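Local coordinates for beta-1,4-mannanase (Aplysia kurodai, PDB 3VUP), which probably hydrolyses the beta-1,4-mannosidic bonds of mannan in the digestive fluid of the sea hare, using a TIM-barrel catalytic domain, at residues R60-I65 with L110-V115; N22-S27 with S321-Q326; K132-I137 with L204-D209; F32-W37 with P82-T87. One frame throughout, in Å; residues are numbered along the deposited sequence.

Contact 1: residues R60-I65 with L110-V115; sequences RLWIHI and LWNAAV
Three backbone hydrogen bonds join Ile65 and its neighbour His64 to the segment Leu110-Asn112. Leu110 O receives Ile65 N at 2.9 Å and, more weakly and with a bent N-H, His64 N. Two residues on from Leu110, Asn112 N donates to Ile65 O over 2.9 Å. Ile65 and Trp111 thus make a parallel bridge, with the CA-H of Trp111 also pointing at Ile65 O. Because the chain turns a corner at Ile63 and His64, this pairing comes after a break in strand 58-65, which lies beside strand 105-112 in the parallel eight-stranded barrel.

The aromatic contact is a CH-pi approach: His64 CB sits over one face of the Trp111 six-membered ring, 4.0 Å from its centroid and 25° off the normal. The imidazole is inclined at 48° to the indole, an oblique pairing. With CG beside the backbone N (chi1 -50°), His64 also lies alongside Leu110, pointing the same way.

Nonpolar and amide contacts complete the set. Ile65 CG2 runs beside Asn112 CB at 3.7 Å, while the Asn112 amide lies against Trp62, ND2 to CZ3 3.4 Å.

The polar ends of His64, Trp111 and Asn112 have partners. Asn112 OD1 accepts from Ala114 N in an Asx turn (3.0 Å) and from Asn161; His64 NE2 pairs with Tyr136, and Trp111 NE1 with Gln207. Every touching residue is buried, so this chemistry probably holds these side chains in set orientations at the C-terminal end of two barrel strands, near a Tris molecule, probably from the crystallisation liquor, beside Trp62.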
# COMPACT_ATOMS: atom_id res chain seq x y z
N ARG A 60 6.71 3.30 3.31
CA ARG A 60 6.04 2.11 2.78
C ARG A 60 7.14 1.13 2.39
O ARG A 60 8.14 1.51 1.79
CB ARG A 60 5.20 2.49 1.56
CG ARG A 60 4.50 1.30 0.88
CD ARG A 60 3.47 1.83 -0.10
NE ARG A 60 2.69 0.84 -0.84
CZ ARG A 60 2.83 0.58 -2.14
NH1 ARG A 60 3.83 1.09 -2.85
NH2 ARG A 60 1.96 -0.24 -2.73
N LEU A 61 6.97 -0.14 2.75
CA LEU A 61 7.94 -1.17 2.38
C LEU A 61 7.21 -2.49 2.23
O LEU A 61 6.15 -2.71 2.81
CB LEU A 61 9.10 -1.27 3.38
CG LEU A 61 8.89 -2.02 4.70
CD1 LEU A 61 10.22 -2.12 5.44
CD2 LEU A 61 7.87 -1.33 5.58
N TRP A 62 7.78 -3.37 1.41
CA TRP A 62 7.06 -4.53 0.94
C TRP A 62 7.51 -5.79 1.67
O TRP A 62 8.71 -5.98 1.91
CB TRP A 62 7.25 -4.71 -0.56
CG TRP A 62 6.72 -3.59 -1.43
CD1 TRP A 62 6.33 -2.33 -1.07
CD2 TRP A 62 6.58 -3.66 -2.84
NE1 TRP A 62 5.93 -1.62 -2.18
CE2 TRP A 62 6.08 -2.42 -3.29
CE3 TRP A 62 6.81 -4.67 -3.78
CZ2 TRP A 62 5.83 -2.16 -4.64
CZ3 TRP A 62 6.56 -4.42 -5.10
CH2 TRP A 62 6.08 -3.17 -5.53
N ILE A 63 6.54 -6.64 1.99
CA ILE A 63 6.76 -7.78 2.87
C ILE A 63 6.76 -9.11 2.11
O ILE A 63 7.82 -9.58 1.71
CB ILE A 63 5.74 -7.80 4.05
CG1 ILE A 63 5.63 -6.41 4.71
CG2 ILE A 63 6.11 -8.88 5.05
CD1 ILE A 63 6.93 -5.86 5.26
N HIS A 64 5.59 -9.72 1.89
CA HIS A 64 5.56 -11.05 1.25
C HIS A 64 5.87 -10.97 -0.25
O HIS A 64 6.53 -11.86 -0.80
CB HIS A 64 4.20 -11.74 1.39
CG HIS A 64 3.64 -11.80 2.78
ND1 HIS A 64 4.36 -12.19 3.89
CD2 HIS A 64 2.37 -11.59 3.21
CE1 HIS A 64 3.56 -12.18 4.95
NE2 HIS A 64 2.35 -11.83 4.56
N ILE A 65 5.32 -9.95 -0.90
CA ILE A 65 5.45 -9.70 -2.33
C ILE A 65 4.68 -10.77 -3.11
O ILE A 65 3.46 -10.64 -3.26
CB ILE A 65 6.92 -9.47 -2.76
CG1 ILE A 65 7.52 -8.39 -1.84
CG2 ILE A 65 6.98 -9.02 -4.20
CD1 ILE A 65 8.82 -7.80 -2.32
N LEU A 110 1.68 -6.00 1.88
CA LEU A 110 1.75 -7.46 1.98
C LEU A 110 2.10 -8.14 0.67
O LEU A 110 3.05 -8.93 0.63
CB LEU A 110 0.45 -8.02 2.55
CG LEU A 110 0.10 -7.54 3.95
CD1 LEU A 110 -1.25 -8.14 4.35
CD2 LEU A 110 1.19 -7.91 4.95
N TRP A 111 1.35 -7.84 -0.39
CA TRP A 111 1.42 -8.58 -1.65
C TRP A 111 1.69 -7.65 -2.83
O TRP A 111 1.57 -6.42 -2.72
CB TRP A 111 0.10 -9.30 -1.90
CG TRP A 111 -0.31 -10.24 -0.81
CD1 TRP A 111 -1.31 -10.05 0.10
CD2 TRP A 111 0.26 -11.53 -0.51
NE1 TRP A 111 -1.40 -11.13 0.94
CE2 TRP A 111 -0.45 -12.05 0.59
CE3 TRP A 111 1.31 -12.28 -1.06
CZ2 TRP A 111 -0.15 -13.30 1.14
CZ3 TRP A 111 1.60 -13.52 -0.51
CH2 TRP A 111 0.87 -14.01 0.58
N ASN A 112 2.04 -8.24 -3.97
CA ASN A 112 2.36 -7.48 -5.17
C ASN A 112 1.79 -8.18 -6.40
O ASN A 112 1.93 -9.40 -6.55
CB ASN A 112 3.88 -7.38 -5.32
CG ASN A 112 4.31 -6.58 -6.53
OD1 ASN A 112 3.63 -5.65 -6.95
ND2 ASN A 112 5.47 -6.94 -7.10
N ALA A 113 1.15 -7.40 -7.28
CA ALA A 113 0.68 -7.90 -8.56
C ALA A 113 1.23 -7.11 -9.76
O ALA A 113 0.74 -7.25 -10.88
CB ALA A 113 -0.85 -7.93 -8.61
N ALA A 114 2.27 -6.30 -9.53
CA ALA A 114 2.86 -5.50 -10.62
C ALA A 114 3.82 -6.28 -11.52
O ALA A 114 4.24 -5.76 -12.56
CB ALA A 114 3.55 -4.27 -10.07
N VAL A 115 4.19 -7.48 -11.09
CA VAL A 115 4.97 -8.40 -11.89
C VAL A 115 4.28 -9.76 -11.82
O VAL A 115 3.43 -9.97 -10.96
CB VAL A 115 6.43 -8.53 -11.40
CG1 VAL A 115 7.16 -7.20 -11.55
CG2 VAL A 115 6.50 -9.04 -9.97

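Contact 2: residues N22-S27 with S321-Q326; sequences NLPWMS and SWHLVQ
Asn22 meets Ser321 and Trp322 with its whole side chain. CB lies 3.6 Å from Trp322 CE3, and CG is equally near that atom. OD1 reaches the indole edge in its plane and is taken up by Arg60. ND2 turns back to donate to Ser321 O at 3.0 Å, almost straight (173°) and within its own amide plane, although it approaches from above the carbonyl plane of the acceptor. Ser321 O is therefore held by two donors, since Asn22 N also donates to it. Gly292 O is a second partner of ND2.

Asn22 ends strand 18-22 and Ser321 lies in strand 318-322, the first and last strands of the parallel eight-stranded TIM barrel, so these bonds belong to the seam where the barrel closes. The link continues beyond the strands: Asn22 O accepts Leu324 N at 2.8 Å and Leu23 O accepts Val325 N at 3.0 Å, both donors in the first turn of helix 324-338. His323 caps that helix, its ND1 taking Gln326 N.

Pro24, preceded by a cis peptide bond, lies over the faces of two rings. Its CD stands 3.4 Å from the centroid of the His323 ring, only 1° off the normal, while CG lies over a face of Trp322. Trp322 CG lies opposite the backbone N (chi1 176°), which carries the indole to Asn22 and Pro24. Trp25 completes the aromatic cluster: the edges of Trp322 and His323 are both directed at its face in offset edge-to-face pairs. Away from the rings, Val325 CG2 packs against Leu23 CD1 and, at 3.8 Å, against Met26 CE.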
# COMPACT_ATOMS: atom_id res chain seq x y z
N ASN A 22 8.70 5.15 -0.39
CA ASN A 22 8.76 3.71 -0.46
C ASN A 22 10.21 3.27 -0.37
O ASN A 22 11.02 3.70 -1.20
CB ASN A 22 8.24 3.23 -1.82
CG ASN A 22 6.75 3.43 -1.99
OD1 ASN A 22 5.99 2.49 -1.81
ND2 ASN A 22 6.34 4.64 -2.38
N LEU A 23 10.53 2.42 0.60
CA LEU A 23 11.89 1.93 0.76
C LEU A 23 12.54 1.48 -0.57
O LEU A 23 13.60 1.98 -0.92
CB LEU A 23 11.94 0.84 1.83
CG LEU A 23 13.31 0.26 2.15
CD1 LEU A 23 14.18 1.33 2.80
CD2 LEU A 23 13.17 -0.95 3.05
N PRO A 24 11.91 0.55 -1.33
CA PRO A 24 10.67 -0.19 -1.07
C PRO A 24 10.94 -1.57 -0.47
O PRO A 24 10.00 -2.25 -0.04
CB PRO A 24 10.04 -0.33 -2.46
CG PRO A 24 11.15 -0.10 -3.43
CD PRO A 24 12.41 0.26 -2.69
N TRP A 25 12.21 -1.95 -0.46
CA TRP A 25 12.70 -3.21 0.08
C TRP A 25 14.21 -3.02 0.18
O TRP A 25 14.75 -2.04 -0.33
CB TRP A 25 12.38 -4.39 -0.87
CG TRP A 25 12.76 -4.13 -2.29
CD1 TRP A 25 14.02 -4.09 -2.82
CD2 TRP A 25 11.86 -3.81 -3.35
NE1 TRP A 25 13.96 -3.78 -4.16
CE2 TRP A 25 12.65 -3.60 -4.51
CE3 TRP A 25 10.47 -3.68 -3.45
CZ2 TRP A 25 12.08 -3.28 -5.75
CZ3 TRP A 25 9.92 -3.36 -4.68
CH2 TRP A 25 10.72 -3.16 -5.81
N MET A 26 14.87 -3.97 0.83
CA MET A 26 16.33 -4.00 0.80
C MET A 26 16.77 -5.16 -0.10
O MET A 26 17.38 -4.95 -1.14
CB MET A 26 16.92 -4.10 2.20
CG MET A 26 18.44 -3.97 2.23
SD MET A 26 19.10 -2.50 1.42
CE MET A 26 18.25 -1.21 2.34
N SER A 27 16.42 -6.38 0.32
CA SER A 27 16.52 -7.56 -0.54
C SER A 27 15.09 -7.94 -0.92
O SER A 27 14.33 -8.42 -0.08
CB SER A 27 17.20 -8.70 0.20
OG SER A 27 18.52 -8.33 0.57
N SER A 321 7.18 9.08 -2.27
CA SER A 321 7.93 8.91 -3.51
C SER A 321 8.44 7.47 -3.65
O SER A 321 8.48 6.70 -2.67
CB SER A 321 9.07 9.92 -3.59
OG SER A 321 9.90 9.84 -2.45
N TRP A 322 8.83 7.10 -4.87
CA TRP A 322 9.20 5.72 -5.19
C TRP A 322 10.71 5.44 -5.16
O TRP A 322 11.48 6.04 -5.92
CB TRP A 322 8.64 5.34 -6.57
CG TRP A 322 9.08 3.97 -6.97
CD1 TRP A 322 9.95 3.66 -7.98
CD2 TRP A 322 8.74 2.73 -6.33
NE1 TRP A 322 10.16 2.29 -8.01
CE2 TRP A 322 9.43 1.70 -7.01
CE3 TRP A 322 7.91 2.39 -5.26
CZ2 TRP A 322 9.32 0.36 -6.66
CZ3 TRP A 322 7.80 1.04 -4.90
CH2 TRP A 322 8.51 0.05 -5.60
N HIS A 323 11.10 4.51 -4.29
CA HIS A 323 12.43 3.89 -4.24
C HIS A 323 13.48 4.77 -3.56
O HIS A 323 14.41 5.27 -4.19
CB HIS A 323 12.91 3.38 -5.60
CG HIS A 323 13.72 2.13 -5.50
ND1 HIS A 323 14.85 2.04 -4.70
CD2 HIS A 323 13.53 0.91 -6.04
CE1 HIS A 323 15.32 0.81 -4.78
NE2 HIS A 323 14.55 0.11 -5.60
N LEU A 324 13.33 4.93 -2.26
CA LEU A 324 14.28 5.73 -1.49
C LEU A 324 15.68 5.15 -1.54
O LEU A 324 16.65 5.89 -1.54
CB LEU A 324 13.84 5.86 -0.04
CG LEU A 324 12.57 6.69 0.20
CD1 LEU A 324 12.13 6.54 1.64
CD2 LEU A 324 12.80 8.15 -0.16
N VAL A 325 15.81 3.83 -1.56
CA VAL A 325 17.15 3.24 -1.57
C VAL A 325 17.96 3.72 -2.77
O VAL A 325 19.12 4.09 -2.63
CB VAL A 325 17.09 1.70 -1.52
CG1 VAL A 325 18.42 1.09 -1.88
CG2 VAL A 325 16.65 1.25 -0.13
N GLN A 326 17.34 3.75 -3.95
CA GLN A 326 18.06 4.21 -5.13
C GLN A 326 17.97 5.70 -5.42
O GLN A 326 18.88 6.27 -6.01
CB GLN A 326 17.61 3.42 -6.37
CG GLN A 326 18.13 2.00 -6.39
CD GLN A 326 17.62 1.18 -7.57
OE1 GLN A 326 17.31 1.72 -8.63
NE2 GLN A 326 17.54 -0.12 -7.38

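Contact 3: residues K132-I137 with L204-D209; sequences KLQSYI and LNWQAD. With SO4 (sulfate ion), chain H.
Helices 130-147 and 197-214 run side by side: the axes of segments 132-137 and 204-209 approach to 10.5 Å and are inclined by 21°, with N-to-C directions alike. Both belong to the helical layer outside the TIM barrel, and Gln207 also packs on Leu159 of strand 157-161 beneath.

Trp206 has the largest share of the contact. Leu133 CD2 meets its ring at CE3 (3.6 Å), and Ile137 CD1 comes near the ring plane at an edge, closest to Trp206 CB at 3.7 Å. Leu133 gets there with CG anti to the backbone N (chi1 179°), which carries the branch toward the other helix. The indole NE1 is used elsewhere, by Gly249 O.

No hydrogen bond spans the two segments. Gln207 instead lays OE1 at the edge of the Tyr136 ring, its amide plane 83° from that ring; the polar ends of both are bonded to the barrel residues Trp111 and His64 respectively. At the outer rim Gln134, bent at chi2, crosses Trp206 at about a right angle with OE1 near CE3. Its NE2 donates to O1 of a sulfate, probably from the crystallisation liquor, which Lys142 and Lys251 also bind; NE2 to O1 measures 2.6 Å.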
# COMPACT_ATOMS: atom_id res chain seq x y z
N LYS A 132 -7.38 -21.88 0.62
CA LYS A 132 -5.99 -21.44 0.72
C LYS A 132 -5.91 -20.05 1.35
O LYS A 132 -5.09 -19.81 2.24
CB LYS A 132 -5.30 -21.52 -0.64
CG LYS A 132 -5.17 -22.95 -1.15
CD LYS A 132 -4.47 -23.04 -2.49
CE LYS A 132 -4.36 -24.49 -2.95
NZ LYS A 132 -3.62 -24.61 -4.23
N LEU A 133 -6.76 -19.14 0.90
CA LEU A 133 -6.80 -17.81 1.50
C LEU A 133 -7.08 -17.88 3.00
O LEU A 133 -6.43 -17.19 3.79
CB LEU A 133 -7.85 -16.95 0.80
CG LEU A 133 -8.01 -15.54 1.35
CD1 LEU A 133 -6.67 -14.79 1.35
CD2 LEU A 133 -9.04 -14.79 0.54
N GLN A 134 -8.04 -18.70 3.41
CA GLN A 134 -8.33 -18.81 4.84
C GLN A 134 -7.11 -19.31 5.63
O GLN A 134 -6.89 -18.87 6.76
CB GLN A 134 -9.55 -19.69 5.11
CG GLN A 134 -10.11 -19.52 6.53
CD GLN A 134 -10.56 -18.09 6.84
OE1 GLN A 134 -11.18 -17.42 6.01
NE2 GLN A 134 -10.25 -17.62 8.05
N SER A 135 -6.32 -20.21 5.05
CA SER A 135 -5.10 -20.66 5.71
C SER A 135 -4.08 -19.53 5.87
O SER A 135 -3.43 -19.44 6.91
CB SER A 135 -4.48 -21.90 5.03
OG SER A 135 -3.82 -21.60 3.81
N TYR A 136 -3.96 -18.66 4.87
CA TYR A 136 -3.10 -17.49 5.03
C TYR A 136 -3.58 -16.63 6.20
O TYR A 136 -2.79 -16.20 7.06
CB TYR A 136 -3.03 -16.63 3.75
CG TYR A 136 -2.31 -15.33 4.02
CD1 TYR A 136 -0.98 -15.33 4.42
CD2 TYR A 136 -2.97 -14.10 3.94
CE1 TYR A 136 -0.31 -14.16 4.71
CE2 TYR A 136 -2.30 -12.92 4.23
CZ TYR A 136 -0.98 -12.96 4.62
OH TYR A 136 -0.34 -11.77 4.92
N ILE A 137 -4.88 -16.37 6.22
CA ILE A 137 -5.46 -15.52 7.24
C ILE A 137 -5.26 -16.10 8.64
O ILE A 137 -4.82 -15.40 9.55
CB ILE A 137 -6.93 -15.27 6.92
CG1 ILE A 137 -7.02 -14.34 5.70
CG2 ILE A 137 -7.66 -14.69 8.13
CD1 ILE A 137 -8.40 -14.17 5.15
N LEU A 204 -9.16 -9.14 -0.98
CA LEU A 204 -8.97 -7.90 -0.23
C LEU A 204 -9.93 -7.79 0.96
O LEU A 204 -9.51 -7.47 2.07
CB LEU A 204 -9.11 -6.70 -1.17
CG LEU A 204 -8.07 -6.62 -2.31
CD1 LEU A 204 -8.46 -5.55 -3.32
CD2 LEU A 204 -6.68 -6.36 -1.77
N ASN A 205 -11.21 -8.07 0.74
CA ASN A 205 -12.21 -7.98 1.80
C ASN A 205 -11.86 -8.88 2.97
O ASN A 205 -11.92 -8.46 4.13
CB ASN A 205 -13.59 -8.34 1.23
CG ASN A 205 -14.68 -8.41 2.29
OD1 ASN A 205 -15.20 -9.48 2.60
ND2 ASN A 205 -15.05 -7.26 2.84
N TRP A 206 -11.49 -10.13 2.69
CA TRP A 206 -11.23 -11.06 3.79
C TRP A 206 -10.01 -10.65 4.59
O TRP A 206 -10.00 -10.76 5.82
CB TRP A 206 -11.08 -12.49 3.27
CG TRP A 206 -12.37 -13.14 2.85
CD1 TRP A 206 -13.58 -12.53 2.62
CD2 TRP A 206 -12.58 -14.54 2.61
NE1 TRP A 206 -14.52 -13.46 2.25
CE2 TRP A 206 -13.93 -14.70 2.23
CE3 TRP A 206 -11.75 -15.66 2.67
CZ2 TRP A 206 -14.47 -15.95 1.92
CZ3 TRP A 206 -12.29 -16.89 2.36
CH2 TRP A 206 -13.64 -17.03 2.00
N GLN A 207 -8.97 -10.16 3.92
CA GLN A 207 -7.79 -9.74 4.66
C GLN A 207 -8.04 -8.47 5.47
O GLN A 207 -7.62 -8.38 6.62
CB GLN A 207 -6.59 -9.57 3.72
CG GLN A 207 -6.10 -10.87 3.12
CD GLN A 207 -4.96 -10.63 2.16
OE1 GLN A 207 -3.80 -10.64 2.56
NE2 GLN A 207 -5.28 -10.37 0.90
N ALA A 208 -8.73 -7.50 4.88
CA ALA A 208 -9.03 -6.29 5.62
C ALA A 208 -9.87 -6.58 6.86
O ALA A 208 -9.62 -6.02 7.92
CB ALA A 208 -9.74 -5.28 4.72
N ASP A 209 -10.84 -7.48 6.73
CA ASP A 209 -11.70 -7.83 7.85
C ASP A 209 -10.90 -8.56 8.93
O ASP A 209 -11.08 -8.30 10.12
CB ASP A 209 -12.88 -8.68 7.38
CG ASP A 209 -13.85 -8.99 8.51
OD1 ASP A 209 -14.75 -8.16 8.78
OD2 ASP A 209 -13.73 -10.08 9.10
S SO4 H . -12.93 -15.39 10.03
O1 SO4 H . -12.01 -16.08 9.13
O2 SO4 H . -13.98 -14.69 9.27
O3 SO4 H . -13.56 -16.36 10.92
O4 SO4 H . -12.18 -14.43 10.84

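Contact 4: residues F32-W37 with P82-T87; sequences FGDGQW and PDKQGT
Asp34 OD1 is gripped by two consecutive backbone amides of the facing loop. Lys84 N donates to it at 2.9 Å on the syn lone pair, the side of the other oxygen, and Gln85 N comes in at the same distance on the anti side, 33° out of the carboxylate plane. Asp34 CG lies beside its own backbone N (chi1 -66°), which brings the carboxylate to the amides of Lys84 and Gln85.

Asp83 returns the grip. Its OD1 accepts Asp34 N at 2.9 Å along an almost straight N-H (172°), and it also takes Thr87 N and Met88 N. The other oxygen, OD2, accepts Gly86 N at 2.8 Å, an Asx motif that keeps the loop curled round its own carboxylate. The two aspartates come close, Asp34 OD1 lying 3.5 Å from Asp83 OD1; the several N-H groups directed at them would probably offset the repulsion.

Thr87 supplies the third link. Its OG1 accepts Gly35 N over 2.9 Å, and Asp91 is a further partner of the same hydroxyl. At the surface Gln85 has two conformers, so its side-chain contacts are less certain: in one of them a water bridges Asp34 OD2, by a weak bond, and Gln85 NE2, and Gln85 CG sits 3.5 Å from Asp34 OD1.

Gly33-Gln36 is a type I' beta turn, with Asp34 and Gly35 at positive phi and Gly35 at the N-cap position of helix 36-53. The result is a reciprocal join of two loops, each leading into an outer helix of the TIM barrel, 36-53 and 88-101.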
# COMPACT_ATOMS: atom_id res chain seq x y z
N PHE A 32 12.12 -10.17 5.44
CA PHE A 32 11.41 -10.54 6.66
C PHE A 32 11.22 -12.03 6.77
O PHE A 32 10.98 -12.70 5.78
CB PHE A 32 10.06 -9.81 6.72
CG PHE A 32 10.22 -8.34 6.85
CD1 PHE A 32 10.48 -7.77 8.08
CD2 PHE A 32 10.22 -7.53 5.73
CE1 PHE A 32 10.69 -6.42 8.21
CE2 PHE A 32 10.44 -6.17 5.84
CZ PHE A 32 10.67 -5.62 7.09
N GLY A 33 11.32 -12.55 7.99
CA GLY A 33 11.12 -13.96 8.23
C GLY A 33 12.38 -14.76 7.93
O GLY A 33 13.28 -14.27 7.24
N ASP A 34 12.44 -15.98 8.45
CA ASP A 34 13.58 -16.87 8.22
C ASP A 34 14.94 -16.19 8.44
O ASP A 34 15.90 -16.43 7.70
CB ASP A 34 13.48 -17.52 6.84
CG ASP A 34 12.30 -18.47 6.71
OD1 ASP A 34 11.64 -18.75 7.74
OD2 ASP A 34 12.03 -18.95 5.59
N GLY A 35 15.01 -15.35 9.47
CA GLY A 35 16.24 -14.69 9.87
C GLY A 35 16.66 -13.52 9.00
O GLY A 35 17.73 -12.95 9.20
N GLN A 36 15.82 -13.15 8.04
CA GLN A 36 16.23 -12.19 7.02
C GLN A 36 16.23 -10.74 7.50
O GLN A 36 17.00 -9.92 6.99
CB GLN A 36 15.34 -12.34 5.78
CG GLN A 36 15.53 -13.70 5.13
CD GLN A 36 14.53 -14.02 4.03
OE1 GLN A 36 14.90 -14.57 3.00
NE2 GLN A 36 13.25 -13.70 4.25
N TRP A 37 15.37 -10.42 8.46
CA TRP A 37 15.32 -9.05 8.97
C TRP A 37 16.60 -8.68 9.69
O TRP A 37 17.19 -7.62 9.44
CB TRP A 37 14.09 -8.83 9.85
CG TRP A 37 14.21 -7.62 10.73
CD1 TRP A 37 14.44 -7.62 12.07
CD2 TRP A 37 14.13 -6.24 10.33
NE1 TRP A 37 14.51 -6.33 12.54
CE2 TRP A 37 14.32 -5.47 11.49
CE3 TRP A 37 13.92 -5.59 9.11
CZ2 TRP A 37 14.30 -4.07 11.47
CZ3 TRP A 37 13.90 -4.20 9.09
CH2 TRP A 37 14.09 -3.46 10.27
N PRO A 82 3.72 -17.95 9.53
CA PRO A 82 4.27 -16.68 9.04
C PRO A 82 5.61 -16.85 8.32
O PRO A 82 5.94 -16.06 7.43
CB PRO A 82 4.44 -15.84 10.32
CG PRO A 82 3.51 -16.47 11.31
CD PRO A 82 3.54 -17.94 10.99
N ASP A 83 6.37 -17.86 8.73
CA ASP A 83 7.62 -18.24 8.09
C ASP A 83 7.94 -19.66 8.54
O ASP A 83 7.09 -20.33 9.14
CB ASP A 83 8.77 -17.26 8.42
CG ASP A 83 9.28 -17.37 9.86
OD1 ASP A 83 10.25 -16.64 10.18
OD2 ASP A 83 8.74 -18.16 10.66
N LYS A 84 9.16 -20.12 8.27
CA LYS A 84 9.59 -21.45 8.73
C LYS A 84 10.46 -21.40 9.97
O LYS A 84 10.32 -22.22 10.87
CB LYS A 84 10.34 -22.18 7.62
CG LYS A 84 9.44 -22.79 6.58
CD LYS A 84 10.19 -23.63 5.56
CE LYS A 84 11.16 -22.79 4.75
NZ LYS A 84 11.29 -23.26 3.34
N GLN A 85 11.37 -20.43 10.03
CA GLN A 85 12.37 -20.43 11.10
C GLN A 85 11.93 -19.73 12.37
O GLN A 85 12.67 -19.69 13.34
CB GLN A 85 13.69 -19.86 10.60
CG GLN A 85 14.21 -20.54 9.34
CD GLN A 85 14.27 -22.05 9.46
OE1 GLN A 85 14.57 -22.59 10.53
NE2 GLN A 85 13.98 -22.75 8.37
N GLY A 86 10.72 -19.17 12.37
CA GLY A 86 10.17 -18.60 13.59
C GLY A 86 10.75 -17.25 13.97
O GLY A 86 10.83 -16.93 15.15
N THR A 87 11.15 -16.46 12.98
CA THR A 87 11.60 -15.09 13.27
C THR A 87 10.61 -14.01 12.86
O THR A 87 10.71 -12.87 13.32
CB THR A 87 12.98 -14.75 12.65
OG1 THR A 87 12.85 -14.54 11.24
CG2 THR A 87 13.98 -15.85 12.90
O HOH W 1 13.71 -21.19 5.67

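How the contacts relate
From the N terminus, 22-27 leaves the first barrel strand and waits for 321-326, so contact 2 closes the longest loop and the barrel itself, enclosing the other three contacts along the chain. Segment 32-37 opens contact 4, and 60-65 opens contact 1 before 82-87 and then 110-115 close them: these two loops cross. Contact 3 follows in series, joining two outer helices. Contact 1 touches all the others: Trp62 packs on Trp25 and Trp322 of contact 2, Ile63 on Phe32 of contact 4, and contact 3 is joined to it through hydrogen bonds of His64 and Trp111. Contacts 2 and 3 lie about 27 Å apart between centres, without touching.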